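Local coordinates for protein putative metal-dependent isothiocyanate hydrolase SaxA (Pectobacterium carotovorum, PDB 6BRM) that probably hydrolyses isothiocyanates at a two-zinc centre held in a metallo-beta-lactamase-type fold, at residues A219-M222 against H227-L230; R7-V12 against V184-Y189; E203-T208 against A233-F238; P24-K29 against V52-L57. All blocks are in the same frame, centred on the assembly; numbering follows the deposited sequence. Where two conformers were deposited one is given.

Overall arrangement
Contacts 1, 2 and 3 touch one another, while contact 4 touches contact 2 but neither contact 1 nor contact 3. Contact 1 supplies H221, a ligand of one zinc. Its centre is about 7 Å from that of contact 2, and strands 216-220 and 182-186, one from each contact, are neighbours in one sheet: S220 O lies 2.7 Å from T187 N and L230 N 2.9 Å from G188 O, both probable hydrogen bonds. Contact 3 backs contact 1 through L235, whose CD2 comes 3.5 Å from A219 CB. Contact 4 joins contact 2 through R7 NH2 and A27 O, 3.0 Å apart, yet its nearest atoms stay about 17 Å from those of contact 3.

Contact 1 of 4, residues A219-M222 against H227-L230; sequences ASHM and HCLL. With ZN (zinc ion), chain M.
H221 and C228 meet where the chain leaves strand 216-220 and turns back beside the zinc site of this metallo-beta-lactamase fold. H221 lies just past the end of that strand, and its positive phi (66°) marks the break from extended backbone. From CB, the torsion sets CG anti to the backbone N (chi1 -158°), and the imidazole reaches out to the metal. ND1 faces the loop and lies 3.6 Å from C228 SG; CE1, next round the ring, is almost as close to the same sulfur. The sulfur sits at the ring edge, 88° off the ring normal and 4.5 Å from the centroid, so it does not stack on the face. CD2 and CE1 flank the tip, and NE2 binds the zinc ion at 2.2 Å. Two waters, D71, H72 and D164 complete the coordination of that ion. C228 SG also approaches the carbonyl O of H221, at 3.7 Å, and so lies against both the ring and the backbone of one residue. Further along, M222 CB rests 3.8 Å from L230 O, while the extended remainder of the methionine continues toward helix 232-241. The evidence thus separates two roles on one ring: NE2 makes the metal bond, and the ND1 edge is packed by a thiol in van der Waals contact. Metal and sulfur occupy different parts of the ring perimeter, an arrangement that should limit how far the imidazole can swing about its CB-CG bond.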
loop_
_atom_site.group_PDB
_atom_site.type_symbol
_atom_site.label_atom_id
_atom_site.label_comp_id
_atom_site.label_asym_id
_atom_site.label_seq_id
_atom_site.Cartn_x
_atom_site.Cartn_y
_atom_site.Cartn_z
ATOM N N ALA B 219 -8.111 -16.348 13.883
ATOM C CA ALA B 219 -6.834 -15.886 14.425
ATOM C C ALA B 219 -5.742 -16.925 14.179
ATOM O O ALA B 219 -6.005 -18.131 14.206
ATOM C CB ALA B 219 -6.964 -15.592 15.910
ATOM N N SER B 220 -4.522 -16.445 13.942
ATOM C CA SER B 220 -3.381 -17.299 13.598
ATOM C C SER B 220 -2.075 -16.542 13.837
ATOM O O SER B 220 -2.098 -15.367 14.201
ATOM C CB SER B 220 -3.483 -17.749 12.134
ATOM O OG SER B 220 -2.411 -18.607 11.759
ATOM N N HIS B 221 -0.948 -17.228 13.643
ATOM C CA HIS B 221 0.393 -16.643 13.791
ATOM C C HIS B 221 0.687 -16.230 15.248
ATOM O O HIS B 221 1.229 -15.150 15.490
ATOM C CB HIS B 221 0.566 -15.459 12.810
ATOM C CG HIS B 221 1.991 -15.114 12.489
ATOM N ND1 HIS B 221 2.927 -14.815 13.455
ATOM C CD2 HIS B 221 2.626 -14.974 11.300
ATOM C CE1 HIS B 221 4.082 -14.536 12.876
ATOM N NE2 HIS B 221 3.926 -14.616 11.566
ATOM N N MET B 222 0.341 -17.091 16.210
ATOM C CA MET B 222 0.654 -16.837 17.633
ATOM C C MET B 222 0.904 -18.107 18.461
ATOM O O MET B 222 0.428 -19.186 18.112
ATOM C CB MET B 222 -0.435 -15.974 18.281
ATOM C CG MET B 222 -1.850 -16.512 18.174
ATOM S SD MET B 222 -3.070 -15.302 18.736
ATOM C CE MET B 222 -4.574 -16.120 18.222
ATOM N N HIS B 227 8.654 -14.065 19.870
ATOM C CA HIS B 227 8.548 -12.636 19.551
ATOM C C HIS B 227 7.098 -12.160 19.390
ATOM O O HIS B 227 6.818 -10.973 19.559
ATOM C CB HIS B 227 9.365 -12.311 18.299
ATOM C CG HIS B 227 10.789 -12.765 18.384
ATOM N ND1 HIS B 227 11.745 -12.086 19.105
ATOM C CD2 HIS B 227 11.411 -13.847 17.858
ATOM C CE1 HIS B 227 12.900 -12.720 19.007
ATOM N NE2 HIS B 227 12.724 -13.793 18.259
ATOM N N CYS B 228 6.190 -13.083 19.069
ATOM C CA CYS B 228 4.752 -12.799 19.023
ATOM C C CYS B 228 4.187 -12.710 20.447
ATOM O O CYS B 228 4.040 -13.730 21.125
ATOM C CB CYS B 228 4.021 -13.884 18.220
ATOM S SG CYS B 228 4.613 -14.074 16.516
ATOM N N LEU B 229 3.857 -11.491 20.877
ATOM C CA LEU B 229 3.490 -11.203 22.275
ATOM C C LEU B 229 2.011 -11.395 22.648
ATOM O O LEU B 229 1.658 -11.250 23.822
ATOM C CB LEU B 229 3.906 -9.770 22.637
ATOM C CG LEU B 229 5.387 -9.418 22.469
ATOM C CD1 LEU B 229 5.607 -7.934 22.714
ATOM C CD2 LEU B 229 6.261 -10.249 23.398
ATOM N N LEU B 230 1.157 -11.716 21.675
ATOM C CA LEU B 230 -0.281 -11.892 21.925
ATOM C C LEU B 230 -0.555 -13.354 22.289
ATOM O O LEU B 230 -0.060 -14.263 21.622
ATOM C CB LEU B 230 -1.094 -11.487 20.686
ATOM C CG LEU B 230 -2.457 -10.814 20.887
ATOM C CD1 LEU B 230 -3.137 -10.603 19.540
ATOM C CD2 LEU B 230 -3.362 -11.608 21.814
HETATM ZN ZN ZN M . 5.670 -13.941 10.376
HETATM O O HOH W 1 7.730 -13.440 9.767
HETATM O O HOH W 2 6.070 -12.414 11.910
#

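Contact 2 of 4, residues R7-V12 against V184-Y189; sequences RNATLV and VLNTGY
V184 and N186 face L11 and A9 across the interior of the two-sheet alpha-beta/beta-alpha sandwich of the metallo-beta-lactamase superfamily: strand 10-15 belongs to one sheet and strand 182-186 to the other. V184 opens the segment with its CB directed at the opposing sheet, and its CG1 comes 4.4 Å from L11 CD2. This is a loose apolar approach between buried branches; L3 of strand 2-7 packs on V184 as well, extending the apolar layer. N186 follows two residues later. Its CG stands anti to its own carbonyl carbon (chi1 -68°), which brings the amide to the A9 side. The polar end has its main partner elsewhere: ND2 is hydrogen-bonded to OD1 of D164, a residue that binds both zinc ions, so N186 acts as a second-shell residue that could steady that carboxylate. Next in sequence, T187 OG1 makes a weak hydrogen bond to S220 O. On the opposing side, A9 is presented by a type II' beta turn from R7 to T10, closed by T10 N to R7 O at 3.2 Å. The methyl on that turn makes the second meeting point, A9 CB lying 4.0 Å from N186 ND2.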
loop_
_atom_site.group_PDB
_atom_site.type_symbol
_atom_site.label_atom_id
_atom_site.label_comp_id
_atom_site.label_asym_id
_atom_site.label_seq_id
_atom_site.Cartn_x
_atom_site.Cartn_y
_atom_site.Cartn_z
ATOM N N ARG B 7 0.564 -24.637 12.955
ATOM C CA ARG B 7 1.264 -23.851 13.985
ATOM C C ARG B 7 1.864 -22.587 13.358
ATOM O O ARG B 7 2.446 -22.649 12.273
ATOM C CB ARG B 7 2.345 -24.683 14.702
ATOM C CG ARG B 7 3.474 -25.202 13.814
ATOM C CD ARG B 7 4.800 -24.477 14.036
ATOM N NE ARG B 7 5.651 -25.172 15.009
ATOM C CZ ARG B 7 6.455 -26.208 14.743
ATOM N NH1 ARG B 7 6.554 -26.721 13.517
ATOM N NH2 ARG B 7 7.178 -26.747 15.724
ATOM N N ASN B 8 1.713 -21.455 14.048
ATOM C CA ASN B 8 2.049 -20.123 13.517
ATOM C C ASN B 8 1.155 -19.819 12.294
ATOM O O ASN B 8 -0.062 -19.993 12.396
ATOM C CB ASN B 8 3.565 -19.992 13.252
ATOM C CG ASN B 8 4.044 -18.543 13.235
ATOM O OD1 ASN B 8 3.719 -17.751 14.125
ATOM N ND2 ASN B 8 4.824 -18.193 12.220
ATOM N N ALA B 9 1.718 -19.370 11.167
ATOM C CA ALA B 9 0.946 -19.100 9.949
ATOM C C ALA B 9 0.844 -20.325 9.038
ATOM O O ALA B 9 0.241 -20.246 7.962
ATOM C CB ALA B 9 1.561 -17.935 9.190
ATOM N N THR B 10 1.442 -21.444 9.455
ATOM C CA THR B 10 1.333 -22.697 8.722
ATOM C C THR B 10 -0.092 -23.240 8.835
ATOM O O THR B 10 -0.678 -23.262 9.924
ATOM C CB THR B 10 2.341 -23.741 9.237
ATOM O OG1 THR B 10 3.639 -23.139 9.332
ATOM C CG2 THR B 10 2.411 -24.950 8.310
ATOM N N LEU B 11 -0.647 -23.643 7.694
ATOM C CA LEU B 11 -2.001 -24.189 7.628
ATOM C C LEU B 11 -2.217 -24.940 6.323
ATOM O O LEU B 11 -1.572 -24.632 5.315
ATOM C CB LEU B 11 -3.043 -23.075 7.793
ATOM C CG LEU B 11 -2.844 -21.735 7.069
ATOM C CD1 LEU B 11 -3.481 -21.747 5.689
ATOM C CD2 LEU B 11 -3.415 -20.593 7.897
ATOM N N VAL B 12 -3.101 -25.939 6.359
ATOM C CA VAL B 12 -3.532 -26.643 5.147
ATOM C C VAL B 12 -4.988 -26.297 4.859
ATOM O O VAL B 12 -5.809 -26.214 5.776
ATOM C CB VAL B 12 -3.297 -28.179 5.191
ATOM C CG1 VAL B 12 -1.812 -28.474 5.324
ATOM C CG2 VAL B 12 -4.065 -28.866 6.313
ATOM N N VAL B 184 -8.625 -14.615 7.526
ATOM C CA VAL B 184 -7.609 -15.226 8.388
ATOM C C VAL B 184 -6.501 -14.202 8.664
ATOM O O VAL B 184 -5.788 -13.795 7.743
ATOM C CB VAL B 184 -6.996 -16.502 7.757
ATOM C CG1 VAL B 184 -6.093 -17.219 8.760
ATOM C CG2 VAL B 184 -8.085 -17.441 7.263
ATOM N N LEU B 185 -6.366 -13.792 9.927
ATOM C CA LEU B 185 -5.374 -12.792 10.336
ATOM C C LEU B 185 -4.194 -13.425 11.068
ATOM O O LEU B 185 -4.355 -14.426 11.777
ATOM C CB LEU B 185 -6.011 -11.750 11.255
ATOM C CG LEU B 185 -7.303 -11.085 10.791
ATOM C CD1 LEU B 185 -7.757 -10.083 11.835
ATOM C CD2 LEU B 185 -7.139 -10.413 9.440
ATOM N N ASN B 186 -3.020 -12.821 10.885
ATOM C CA ASN B 186 -1.807 -13.180 11.618
ATOM C C ASN B 186 -1.690 -12.261 12.835
ATOM O O ASN B 186 -1.062 -11.202 12.765
ATOM C CB ASN B 186 -0.583 -13.058 10.705
ATOM C CG ASN B 186 -0.568 -14.107 9.602
ATOM O OD1 ASN B 186 -1.496 -14.911 9.467
ATOM N ND2 ASN B 186 0.495 -14.109 8.809
ATOM N N THR B 187 -2.316 -12.676 13.941
ATOM C CA THR B 187 -2.449 -11.860 15.158
ATOM C C THR B 187 -1.419 -12.244 16.235
ATOM O O THR B 187 -1.768 -12.552 17.378
ATOM C CB THR B 187 -3.873 -11.978 15.745
ATOM O OG1 THR B 187 -4.197 -13.358 15.938
ATOM C CG2 THR B 187 -4.891 -11.358 14.816
ATOM N N GLY B 188 -0.147 -12.212 15.857
ATOM C CA GLY B 188 0.949 -12.465 16.785
ATOM C C GLY B 188 1.287 -11.289 17.676
ATOM O O GLY B 188 1.728 -11.477 18.812
ATOM N N TYR B 189 1.081 -10.080 17.155
ATOM C CA TYR B 189 1.500 -8.836 17.809
ATOM C C TYR B 189 3.001 -8.844 18.140
ATOM O O TYR B 189 3.418 -8.485 19.245
ATOM C CB TYR B 189 0.633 -8.537 19.043
ATOM C CG TYR B 189 0.602 -7.069 19.430
ATOM C CD1 TYR B 189 0.035 -6.114 18.580
ATOM C CD2 TYR B 189 1.132 -6.629 20.648
ATOM C CE1 TYR B 189 0.001 -4.769 18.927
ATOM C CE2 TYR B 189 1.099 -5.284 21.005
ATOM C CZ TYR B 189 0.534 -4.358 20.142
ATOM O OH TYR B 189 0.502 -3.026 20.487
#

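Contact 3 of 4, residues E203-T208 against A233-F238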
loop_
_atom_site.group_PDB
_atom_site.type_symbol
_atom_site.label_atom_id
_atom_site.label_comp_id
_atom_site.label_asym_id
_atom_site.label_seq_id
_atom_site.Cartn_x
_atom_site.Cartn_y
_atom_site.Cartn_z
ATOM N N GLU B 203 -6.387 -5.320 18.461
ATOM C CA GLU B 203 -7.107 -4.137 17.942
ATOM C C GLU B 203 -7.578 -4.306 16.498
ATOM O O GLU B 203 -8.681 -3.886 16.145
ATOM C CB GLU B 203 -6.239 -2.872 18.033
ATOM C CG GLU B 203 -6.146 -2.261 19.426
ATOM C CD GLU B 203 -5.482 -0.890 19.420
ATOM O OE1 GLU B 203 -4.411 -0.743 20.052
ATOM O OE2 GLU B 203 -6.026 0.038 18.779
ATOM N N ASP B 204 -6.737 -4.932 15.678
ATOM C CA ASP B 204 -7.025 -5.135 14.259
ATOM C C ASP B 204 -8.134 -6.164 14.009
ATOM O O ASP B 204 -8.719 -6.180 12.932
ATOM C CB ASP B 204 -5.748 -5.524 13.509
ATOM C CG ASP B 204 -4.683 -4.431 13.554
ATOM O OD1 ASP B 204 -4.661 -3.651 14.526
ATOM O OD2 ASP B 204 -3.855 -4.353 12.623
ATOM N N THR B 205 -8.416 -7.016 14.995
ATOM C CA THR B 205 -9.578 -7.914 14.961
ATOM C C THR B 205 -10.904 -7.140 14.991
ATOM O O THR B 205 -11.823 -7.455 14.235
ATOM C CB THR B 205 -9.552 -8.914 16.143
ATOM O OG1 THR B 205 -8.354 -9.698 16.086
ATOM C CG2 THR B 205 -10.749 -9.844 16.115
ATOM N N LEU B 206 -10.999 -6.147 15.875
ATOM C CA LEU B 206 -12.213 -5.333 16.014
ATOM C C LEU B 206 -12.429 -4.385 14.826
ATOM O O LEU B 206 -13.546 -4.292 14.306
ATOM C CB LEU B 206 -12.168 -4.527 17.319
ATOM C CG LEU B 206 -13.439 -3.793 17.765
ATOM C CD1 LEU B 206 -14.577 -4.761 18.058
ATOM C CD2 LEU B 206 -13.141 -2.945 18.993
ATOM N N ARG B 207 -11.368 -3.698 14.408
ATOM C CA ARG B 207 -11.429 -2.739 13.300
ATOM C C ARG B 207 -11.878 -3.353 11.966
ATOM O O ARG B 207 -12.523 -2.676 11.161
ATOM C CB ARG B 207 -10.073 -2.045 13.135
ATOM C CG ARG B 207 -9.814 -0.964 14.174
ATOM C CD ARG B 207 -8.335 -0.632 14.301
ATOM N NE ARG B 207 -8.119 0.610 15.040
ATOM C CZ ARG B 207 -8.281 0.741 16.353
ATOM N NH1 ARG B 207 -8.665 -0.294 17.086
ATOM N NH2 ARG B 207 -8.059 1.913 16.934
ATOM N N THR B 208 -11.535 -4.622 11.737
ATOM C CA THR B 208 -12.026 -5.377 10.569
ATOM C C THR B 208 -13.519 -5.666 10.654
ATOM O O THR B 208 -14.254 -5.470 9.685
ATOM C CB THR B 208 -11.342 -6.754 10.435
ATOM O OG1 THR B 208 -11.412 -7.461 11.678
ATOM C CG2 THR B 208 -9.918 -6.604 10.037
ATOM N N ALA B 233 -5.412 -16.685 25.174
ATOM C CA ALA B 233 -6.266 -16.258 26.286
ATOM C C ALA B 233 -6.573 -14.759 26.287
ATOM O O ALA B 233 -7.686 -14.364 26.629
ATOM C CB ALA B 233 -5.634 -16.663 27.613
ATOM N N GLU B 234 -5.593 -13.937 25.911
ATOM C CA GLU B 234 -5.776 -12.483 25.848
ATOM C C GLU B 234 -6.749 -12.065 24.740
ATOM O O GLU B 234 -7.575 -11.178 24.954
ATOM C CB GLU B 234 -4.436 -11.760 25.651
ATOM C CG GLU B 234 -4.492 -10.274 26.004
ATOM C CD GLU B 234 -3.340 -9.450 25.443
ATOM O OE1 GLU B 234 -2.313 -10.025 25.020
ATOM O OE2 GLU B 234 -3.468 -8.205 25.433
ATOM N N LEU B 235 -6.637 -12.689 23.566
ATOM C CA LEU B 235 -7.502 -12.366 22.421
ATOM C C LEU B 235 -8.955 -12.787 22.651
ATOM O O LEU B 235 -9.874 -12.080 22.233
ATOM C CB LEU B 235 -6.978 -13.013 21.132
ATOM C CG LEU B 235 -7.677 -12.621 19.820
ATOM C CD1 LEU B 235 -7.437 -11.156 19.482
ATOM C CD2 LEU B 235 -7.218 -13.513 18.677
ATOM N N ARG B 236 -9.153 -13.941 23.289
ATOM C CA ARG B 236 -10.487 -14.378 23.705
ATOM C C ARG B 236 -11.074 -13.425 24.752
ATOM O O ARG B 236 -12.243 -13.050 24.662
ATOM C CB ARG B 236 -10.450 -15.810 24.243
ATOM C CG ARG B 236 -11.820 -16.387 24.588
ATOM C CD ARG B 236 -11.929 -17.849 24.180
ATOM N NE ARG B 236 -12.038 -17.999 22.725
ATOM C CZ ARG B 236 -11.827 -19.128 22.038
ATOM N NH1 ARG B 236 -11.480 -20.267 22.646
ATOM N NH2 ARG B 236 -11.962 -19.117 20.715
ATOM N N GLU B 237 -10.251 -13.030 25.725
ATOM C CA GLU B 237 -10.635 -12.031 26.738
ATOM C C GLU B 237 -10.986 -10.670 26.109
ATOM O O GLU B 237 -11.896 -9.983 26.578
ATOM C CB GLU B 237 -9.511 -11.874 27.774
ATOM C CG GLU B 237 -9.849 -11.009 28.986
ATOM C CD GLU B 237 -8.709 -10.909 29.990
ATOM O OE1 GLU B 237 -8.827 -10.102 30.937
ATOM O OE2 GLU B 237 -7.694 -11.627 29.845
ATOM N N PHE B 238 -10.261 -10.295 25.057
ATOM C CA PHE B 238 -10.560 -9.091 24.277
ATOM C C PHE B 238 -11.855 -9.222 23.468
ATOM O O PHE B 238 -12.604 -8.253 23.344
ATOM C CB PHE B 238 -9.394 -8.770 23.334
ATOM C CG PHE B 238 -9.528 -7.451 22.622
ATOM C CD1 PHE B 238 -9.160 -6.267 23.254
ATOM C CD2 PHE B 238 -10.011 -7.393 21.316
ATOM C CE1 PHE B 238 -9.276 -5.048 22.599
ATOM C CE2 PHE B 238 -10.130 -6.177 20.657
ATOM C CZ PHE B 238 -9.762 -5.003 21.299
#
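Helices 203-211 and 232-241 belong to the outer helical layer of the alpha-beta/beta-alpha sandwich, and this contact is their side-by-side packing. Their local axes run in broadly the same direction, 36° apart, with a closest approach of 10.9 Å; at that separation side chains do most of the bridging. F238 contributes the broadest group. L206 CB meets its CE2 at 4.2 Å, at the ring edge and near the ring plane, whereas E203 CA comes to CZ obliquely at 4.4 Å. The phenyl thus reaches the backbone of the first helix at E203 and the root of the leucine side chain one turn on. One turn earlier on its own helix, L235 sends CD1 to within 3.8 Å of T205 OG1, the two side chains crossing obliquely. That reach follows from L235 CG lying anti to the backbone N (chi1 -172°). Within helix 203-211, T208 OG1 donates to T205 O at 2.6 Å from well above the carbonyl plane, engaging the T208 hydroxyl within its own helix. Across the interface the approaches are van der Waals, one from the T205 hydroxyl oxygen. Beneath it runs strand 216-220, which follows the first helix in the chain and precedes the second: T208 packs on I217 and L235 on A219, so both helices lie on the same face of that strand, while H242, just past helix 232-241, adjoins F238 and L206.

Contact 4 of 4, residues P24-K29 against V52-L57; sequences PMLAEK and VPVEDL
The carboxylate of D74 grips two successive backbone amides in the loop 24-29, OD1 hydrogen-bonding to N of L26 and OD2 to N of A27, which should hold the backbone from which L26 reaches V54 and L57. The grip is clearly distinct from the contact itself, which is made wholly by apolar side chains. L26 carries the first side of it: its CB is directed at segment 52-57, and its CA lies 7.4 Å from that of V54, the closest pair of alpha carbons. Two of its atoms do the touching. CD1 meets CD2 of L57 at 3.6 Å, and CG stands 4.4 Å from CG1 of V54, so the isobutyl group lies against two residues spaced three apart, about one helical turn. The side chains of L26 and L57 run antiparallel, flank by flank, so the contact is made branch against branch. The L57 side chain reaches this position with CG beside its backbone N (chi1 -86°), while V54 presents a single methyl from the weakly bonded helical segment at about 54-57. Both leucines are buried, whereas V54 is nearer the surface. The evidence therefore describes a small apolar contact between a loop and a short helix, well away from the zinc ligands, with L26 about 10 Å from H72 between side chains. In the fold, helix 75-80 adds A77 and A80 against L26, and I6 backs L57, placing the contact between that helix and strand 2-7 of the sheet that also holds strands 10-15 and 18-22.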
loop_
_atom_site.group_PDB
_atom_site.type_symbol
_atom_site.label_atom_id
_atom_site.label_comp_id
_atom_site.label_asym_id
_atom_site.label_seq_id
_atom_site.Cartn_x
_atom_site.Cartn_y
_atom_site.Cartn_z
ATOM N N PRO B 24 4.903 -23.312 5.079
ATOM C CA PRO B 24 5.319 -24.449 5.909
ATOM C C PRO B 24 6.513 -24.164 6.839
ATOM O O PRO B 24 7.627 -23.925 6.365
ATOM C CB PRO B 24 5.665 -25.545 4.880
ATOM C CG PRO B 24 5.509 -24.936 3.522
ATOM C CD PRO B 24 5.359 -23.457 3.686
ATOM N N MET B 25 6.255 -24.171 8.150
ATOM C CA MET B 25 7.299 -24.184 9.179
ATOM C C MET B 25 7.300 -25.586 9.796
ATOM O O MET B 25 6.373 -25.942 10.529
ATOM C CB MET B 25 7.024 -23.122 10.246
ATOM C CG MET B 25 8.225 -22.798 11.122
ATOM S SD MET B 25 7.842 -22.368 12.834
ATOM C CE MET B 25 6.743 -20.967 12.654
ATOM N N LEU B 26 8.331 -26.375 9.484
ATOM C CA LEU B 26 8.368 -27.813 9.804
ATOM C C LEU B 26 9.482 -28.253 10.782
ATOM O O LEU B 26 9.719 -29.454 10.943
ATOM C CB LEU B 26 8.457 -28.615 8.487
ATOM C CG LEU B 26 7.139 -29.087 7.862
ATOM C CD1 LEU B 26 6.123 -27.962 7.721
ATOM C CD2 LEU B 26 7.422 -29.729 6.513
ATOM N N ALA B 27 10.149 -27.304 11.444
ATOM C CA ALA B 27 11.175 -27.642 12.449
ATOM C C ALA B 27 10.533 -28.197 13.722
ATOM O O ALA B 27 9.414 -27.816 14.074
ATOM C CB ALA B 27 12.033 -26.428 12.782
ATOM N N GLU B 28 11.252 -29.089 14.406
ATOM C CA GLU B 28 10.777 -29.684 15.665
ATOM C C GLU B 28 10.764 -28.656 16.807
ATOM O O GLU B 28 11.256 -27.532 16.648
ATOM C CB GLU B 28 11.632 -30.901 16.049
ATOM C CG GLU B 28 11.496 -32.076 15.093
ATOM C CD GLU B 28 12.056 -33.370 15.657
ATOM O OE1 GLU B 28 11.462 -34.435 15.387
ATOM O OE2 GLU B 28 13.085 -33.328 16.367
ATOM N N LYS B 29 10.192 -29.046 17.949
ATOM C CA LYS B 29 10.067 -28.148 19.104
ATOM C C LYS B 29 11.442 -27.641 19.538
ATOM O O LYS B 29 12.330 -28.439 19.844
ATOM C CB LYS B 29 9.371 -28.842 20.282
ATOM C CG LYS B 29 8.748 -27.873 21.281
ATOM C CD LYS B 29 8.742 -28.414 22.705
ATOM C CE LYS B 29 8.254 -27.366 23.691
ATOM N NZ LYS B 29 8.433 -27.795 25.104
ATOM N N VAL B 52 0.577 -32.692 14.221
ATOM C CA VAL B 52 0.448 -33.894 13.392
ATOM C C VAL B 52 1.809 -34.227 12.768
ATOM O O VAL B 52 2.698 -33.373 12.760
ATOM C CB VAL B 52 -0.607 -33.698 12.273
ATOM C CG1 VAL B 52 -2.016 -33.810 12.842
ATOM C CG2 VAL B 52 -0.417 -32.367 11.552
ATOM N N PRO B 53 1.983 -35.466 12.252
ATOM C CA PRO B 53 3.238 -35.794 11.556
ATOM C C PRO B 53 3.398 -35.057 10.226
ATOM O O PRO B 53 2.411 -34.591 9.653
ATOM C CB PRO B 53 3.135 -37.309 11.327
ATOM C CG PRO B 53 1.678 -37.602 11.365
ATOM C CD PRO B 53 1.114 -36.652 12.379
ATOM N N VAL B 54 4.638 -34.961 9.753
ATOM C CA VAL B 54 4.947 -34.260 8.494
ATOM C C VAL B 54 4.354 -34.919 7.243
ATOM O O VAL B 54 4.075 -34.229 6.263
ATOM C CB VAL B 54 6.468 -34.054 8.278
ATOM C CG1 VAL B 54 7.066 -33.241 9.420
ATOM C CG2 VAL B 54 7.204 -35.383 8.090
ATOM N N GLU B 55 4.160 -36.241 7.284
ATOM C CA GLU B 55 3.574 -36.994 6.158
ATOM C C GLU B 55 2.184 -36.479 5.770
ATOM O O GLU B 55 1.872 -36.368 4.582
ATOM C CB GLU B 55 3.488 -38.500 6.470
ATOM C CG GLU B 55 4.791 -39.277 6.293
ATOM C CD GLU B 55 5.793 -39.094 7.423
ATOM O OE1 GLU B 55 5.494 -38.383 8.413
ATOM O OE2 GLU B 55 6.896 -39.671 7.314
ATOM N N ASP B 56 1.364 -36.172 6.776
ATOM C CA ASP B 56 0.019 -35.629 6.557
ATOM C C ASP B 56 0.048 -34.241 5.909
ATOM O O ASP B 56 -0.815 -33.925 5.087
ATOM C CB ASP B 56 -0.772 -35.565 7.875
ATOM C CG ASP B 56 -1.075 -36.943 8.455
ATOM O OD1 ASP B 56 -0.629 -37.968 7.891
ATOM O OD2 ASP B 56 -1.768 -36.997 9.493
ATOM N N LEU B 57 1.035 -33.424 6.282
ATOM C CA LEU B 57 1.202 -32.082 5.701
ATOM C C LEU B 57 1.534 -32.099 4.207
ATOM O O LEU B 57 1.073 -31.229 3.467
ATOM C CB LEU B 57 2.272 -31.275 6.450
ATOM C CG LEU B 57 1.794 -30.505 7.681
ATOM C CD1 LEU B 57 1.250 -31.438 8.749
ATOM C CD2 LEU B 57 2.936 -29.662 8.232
#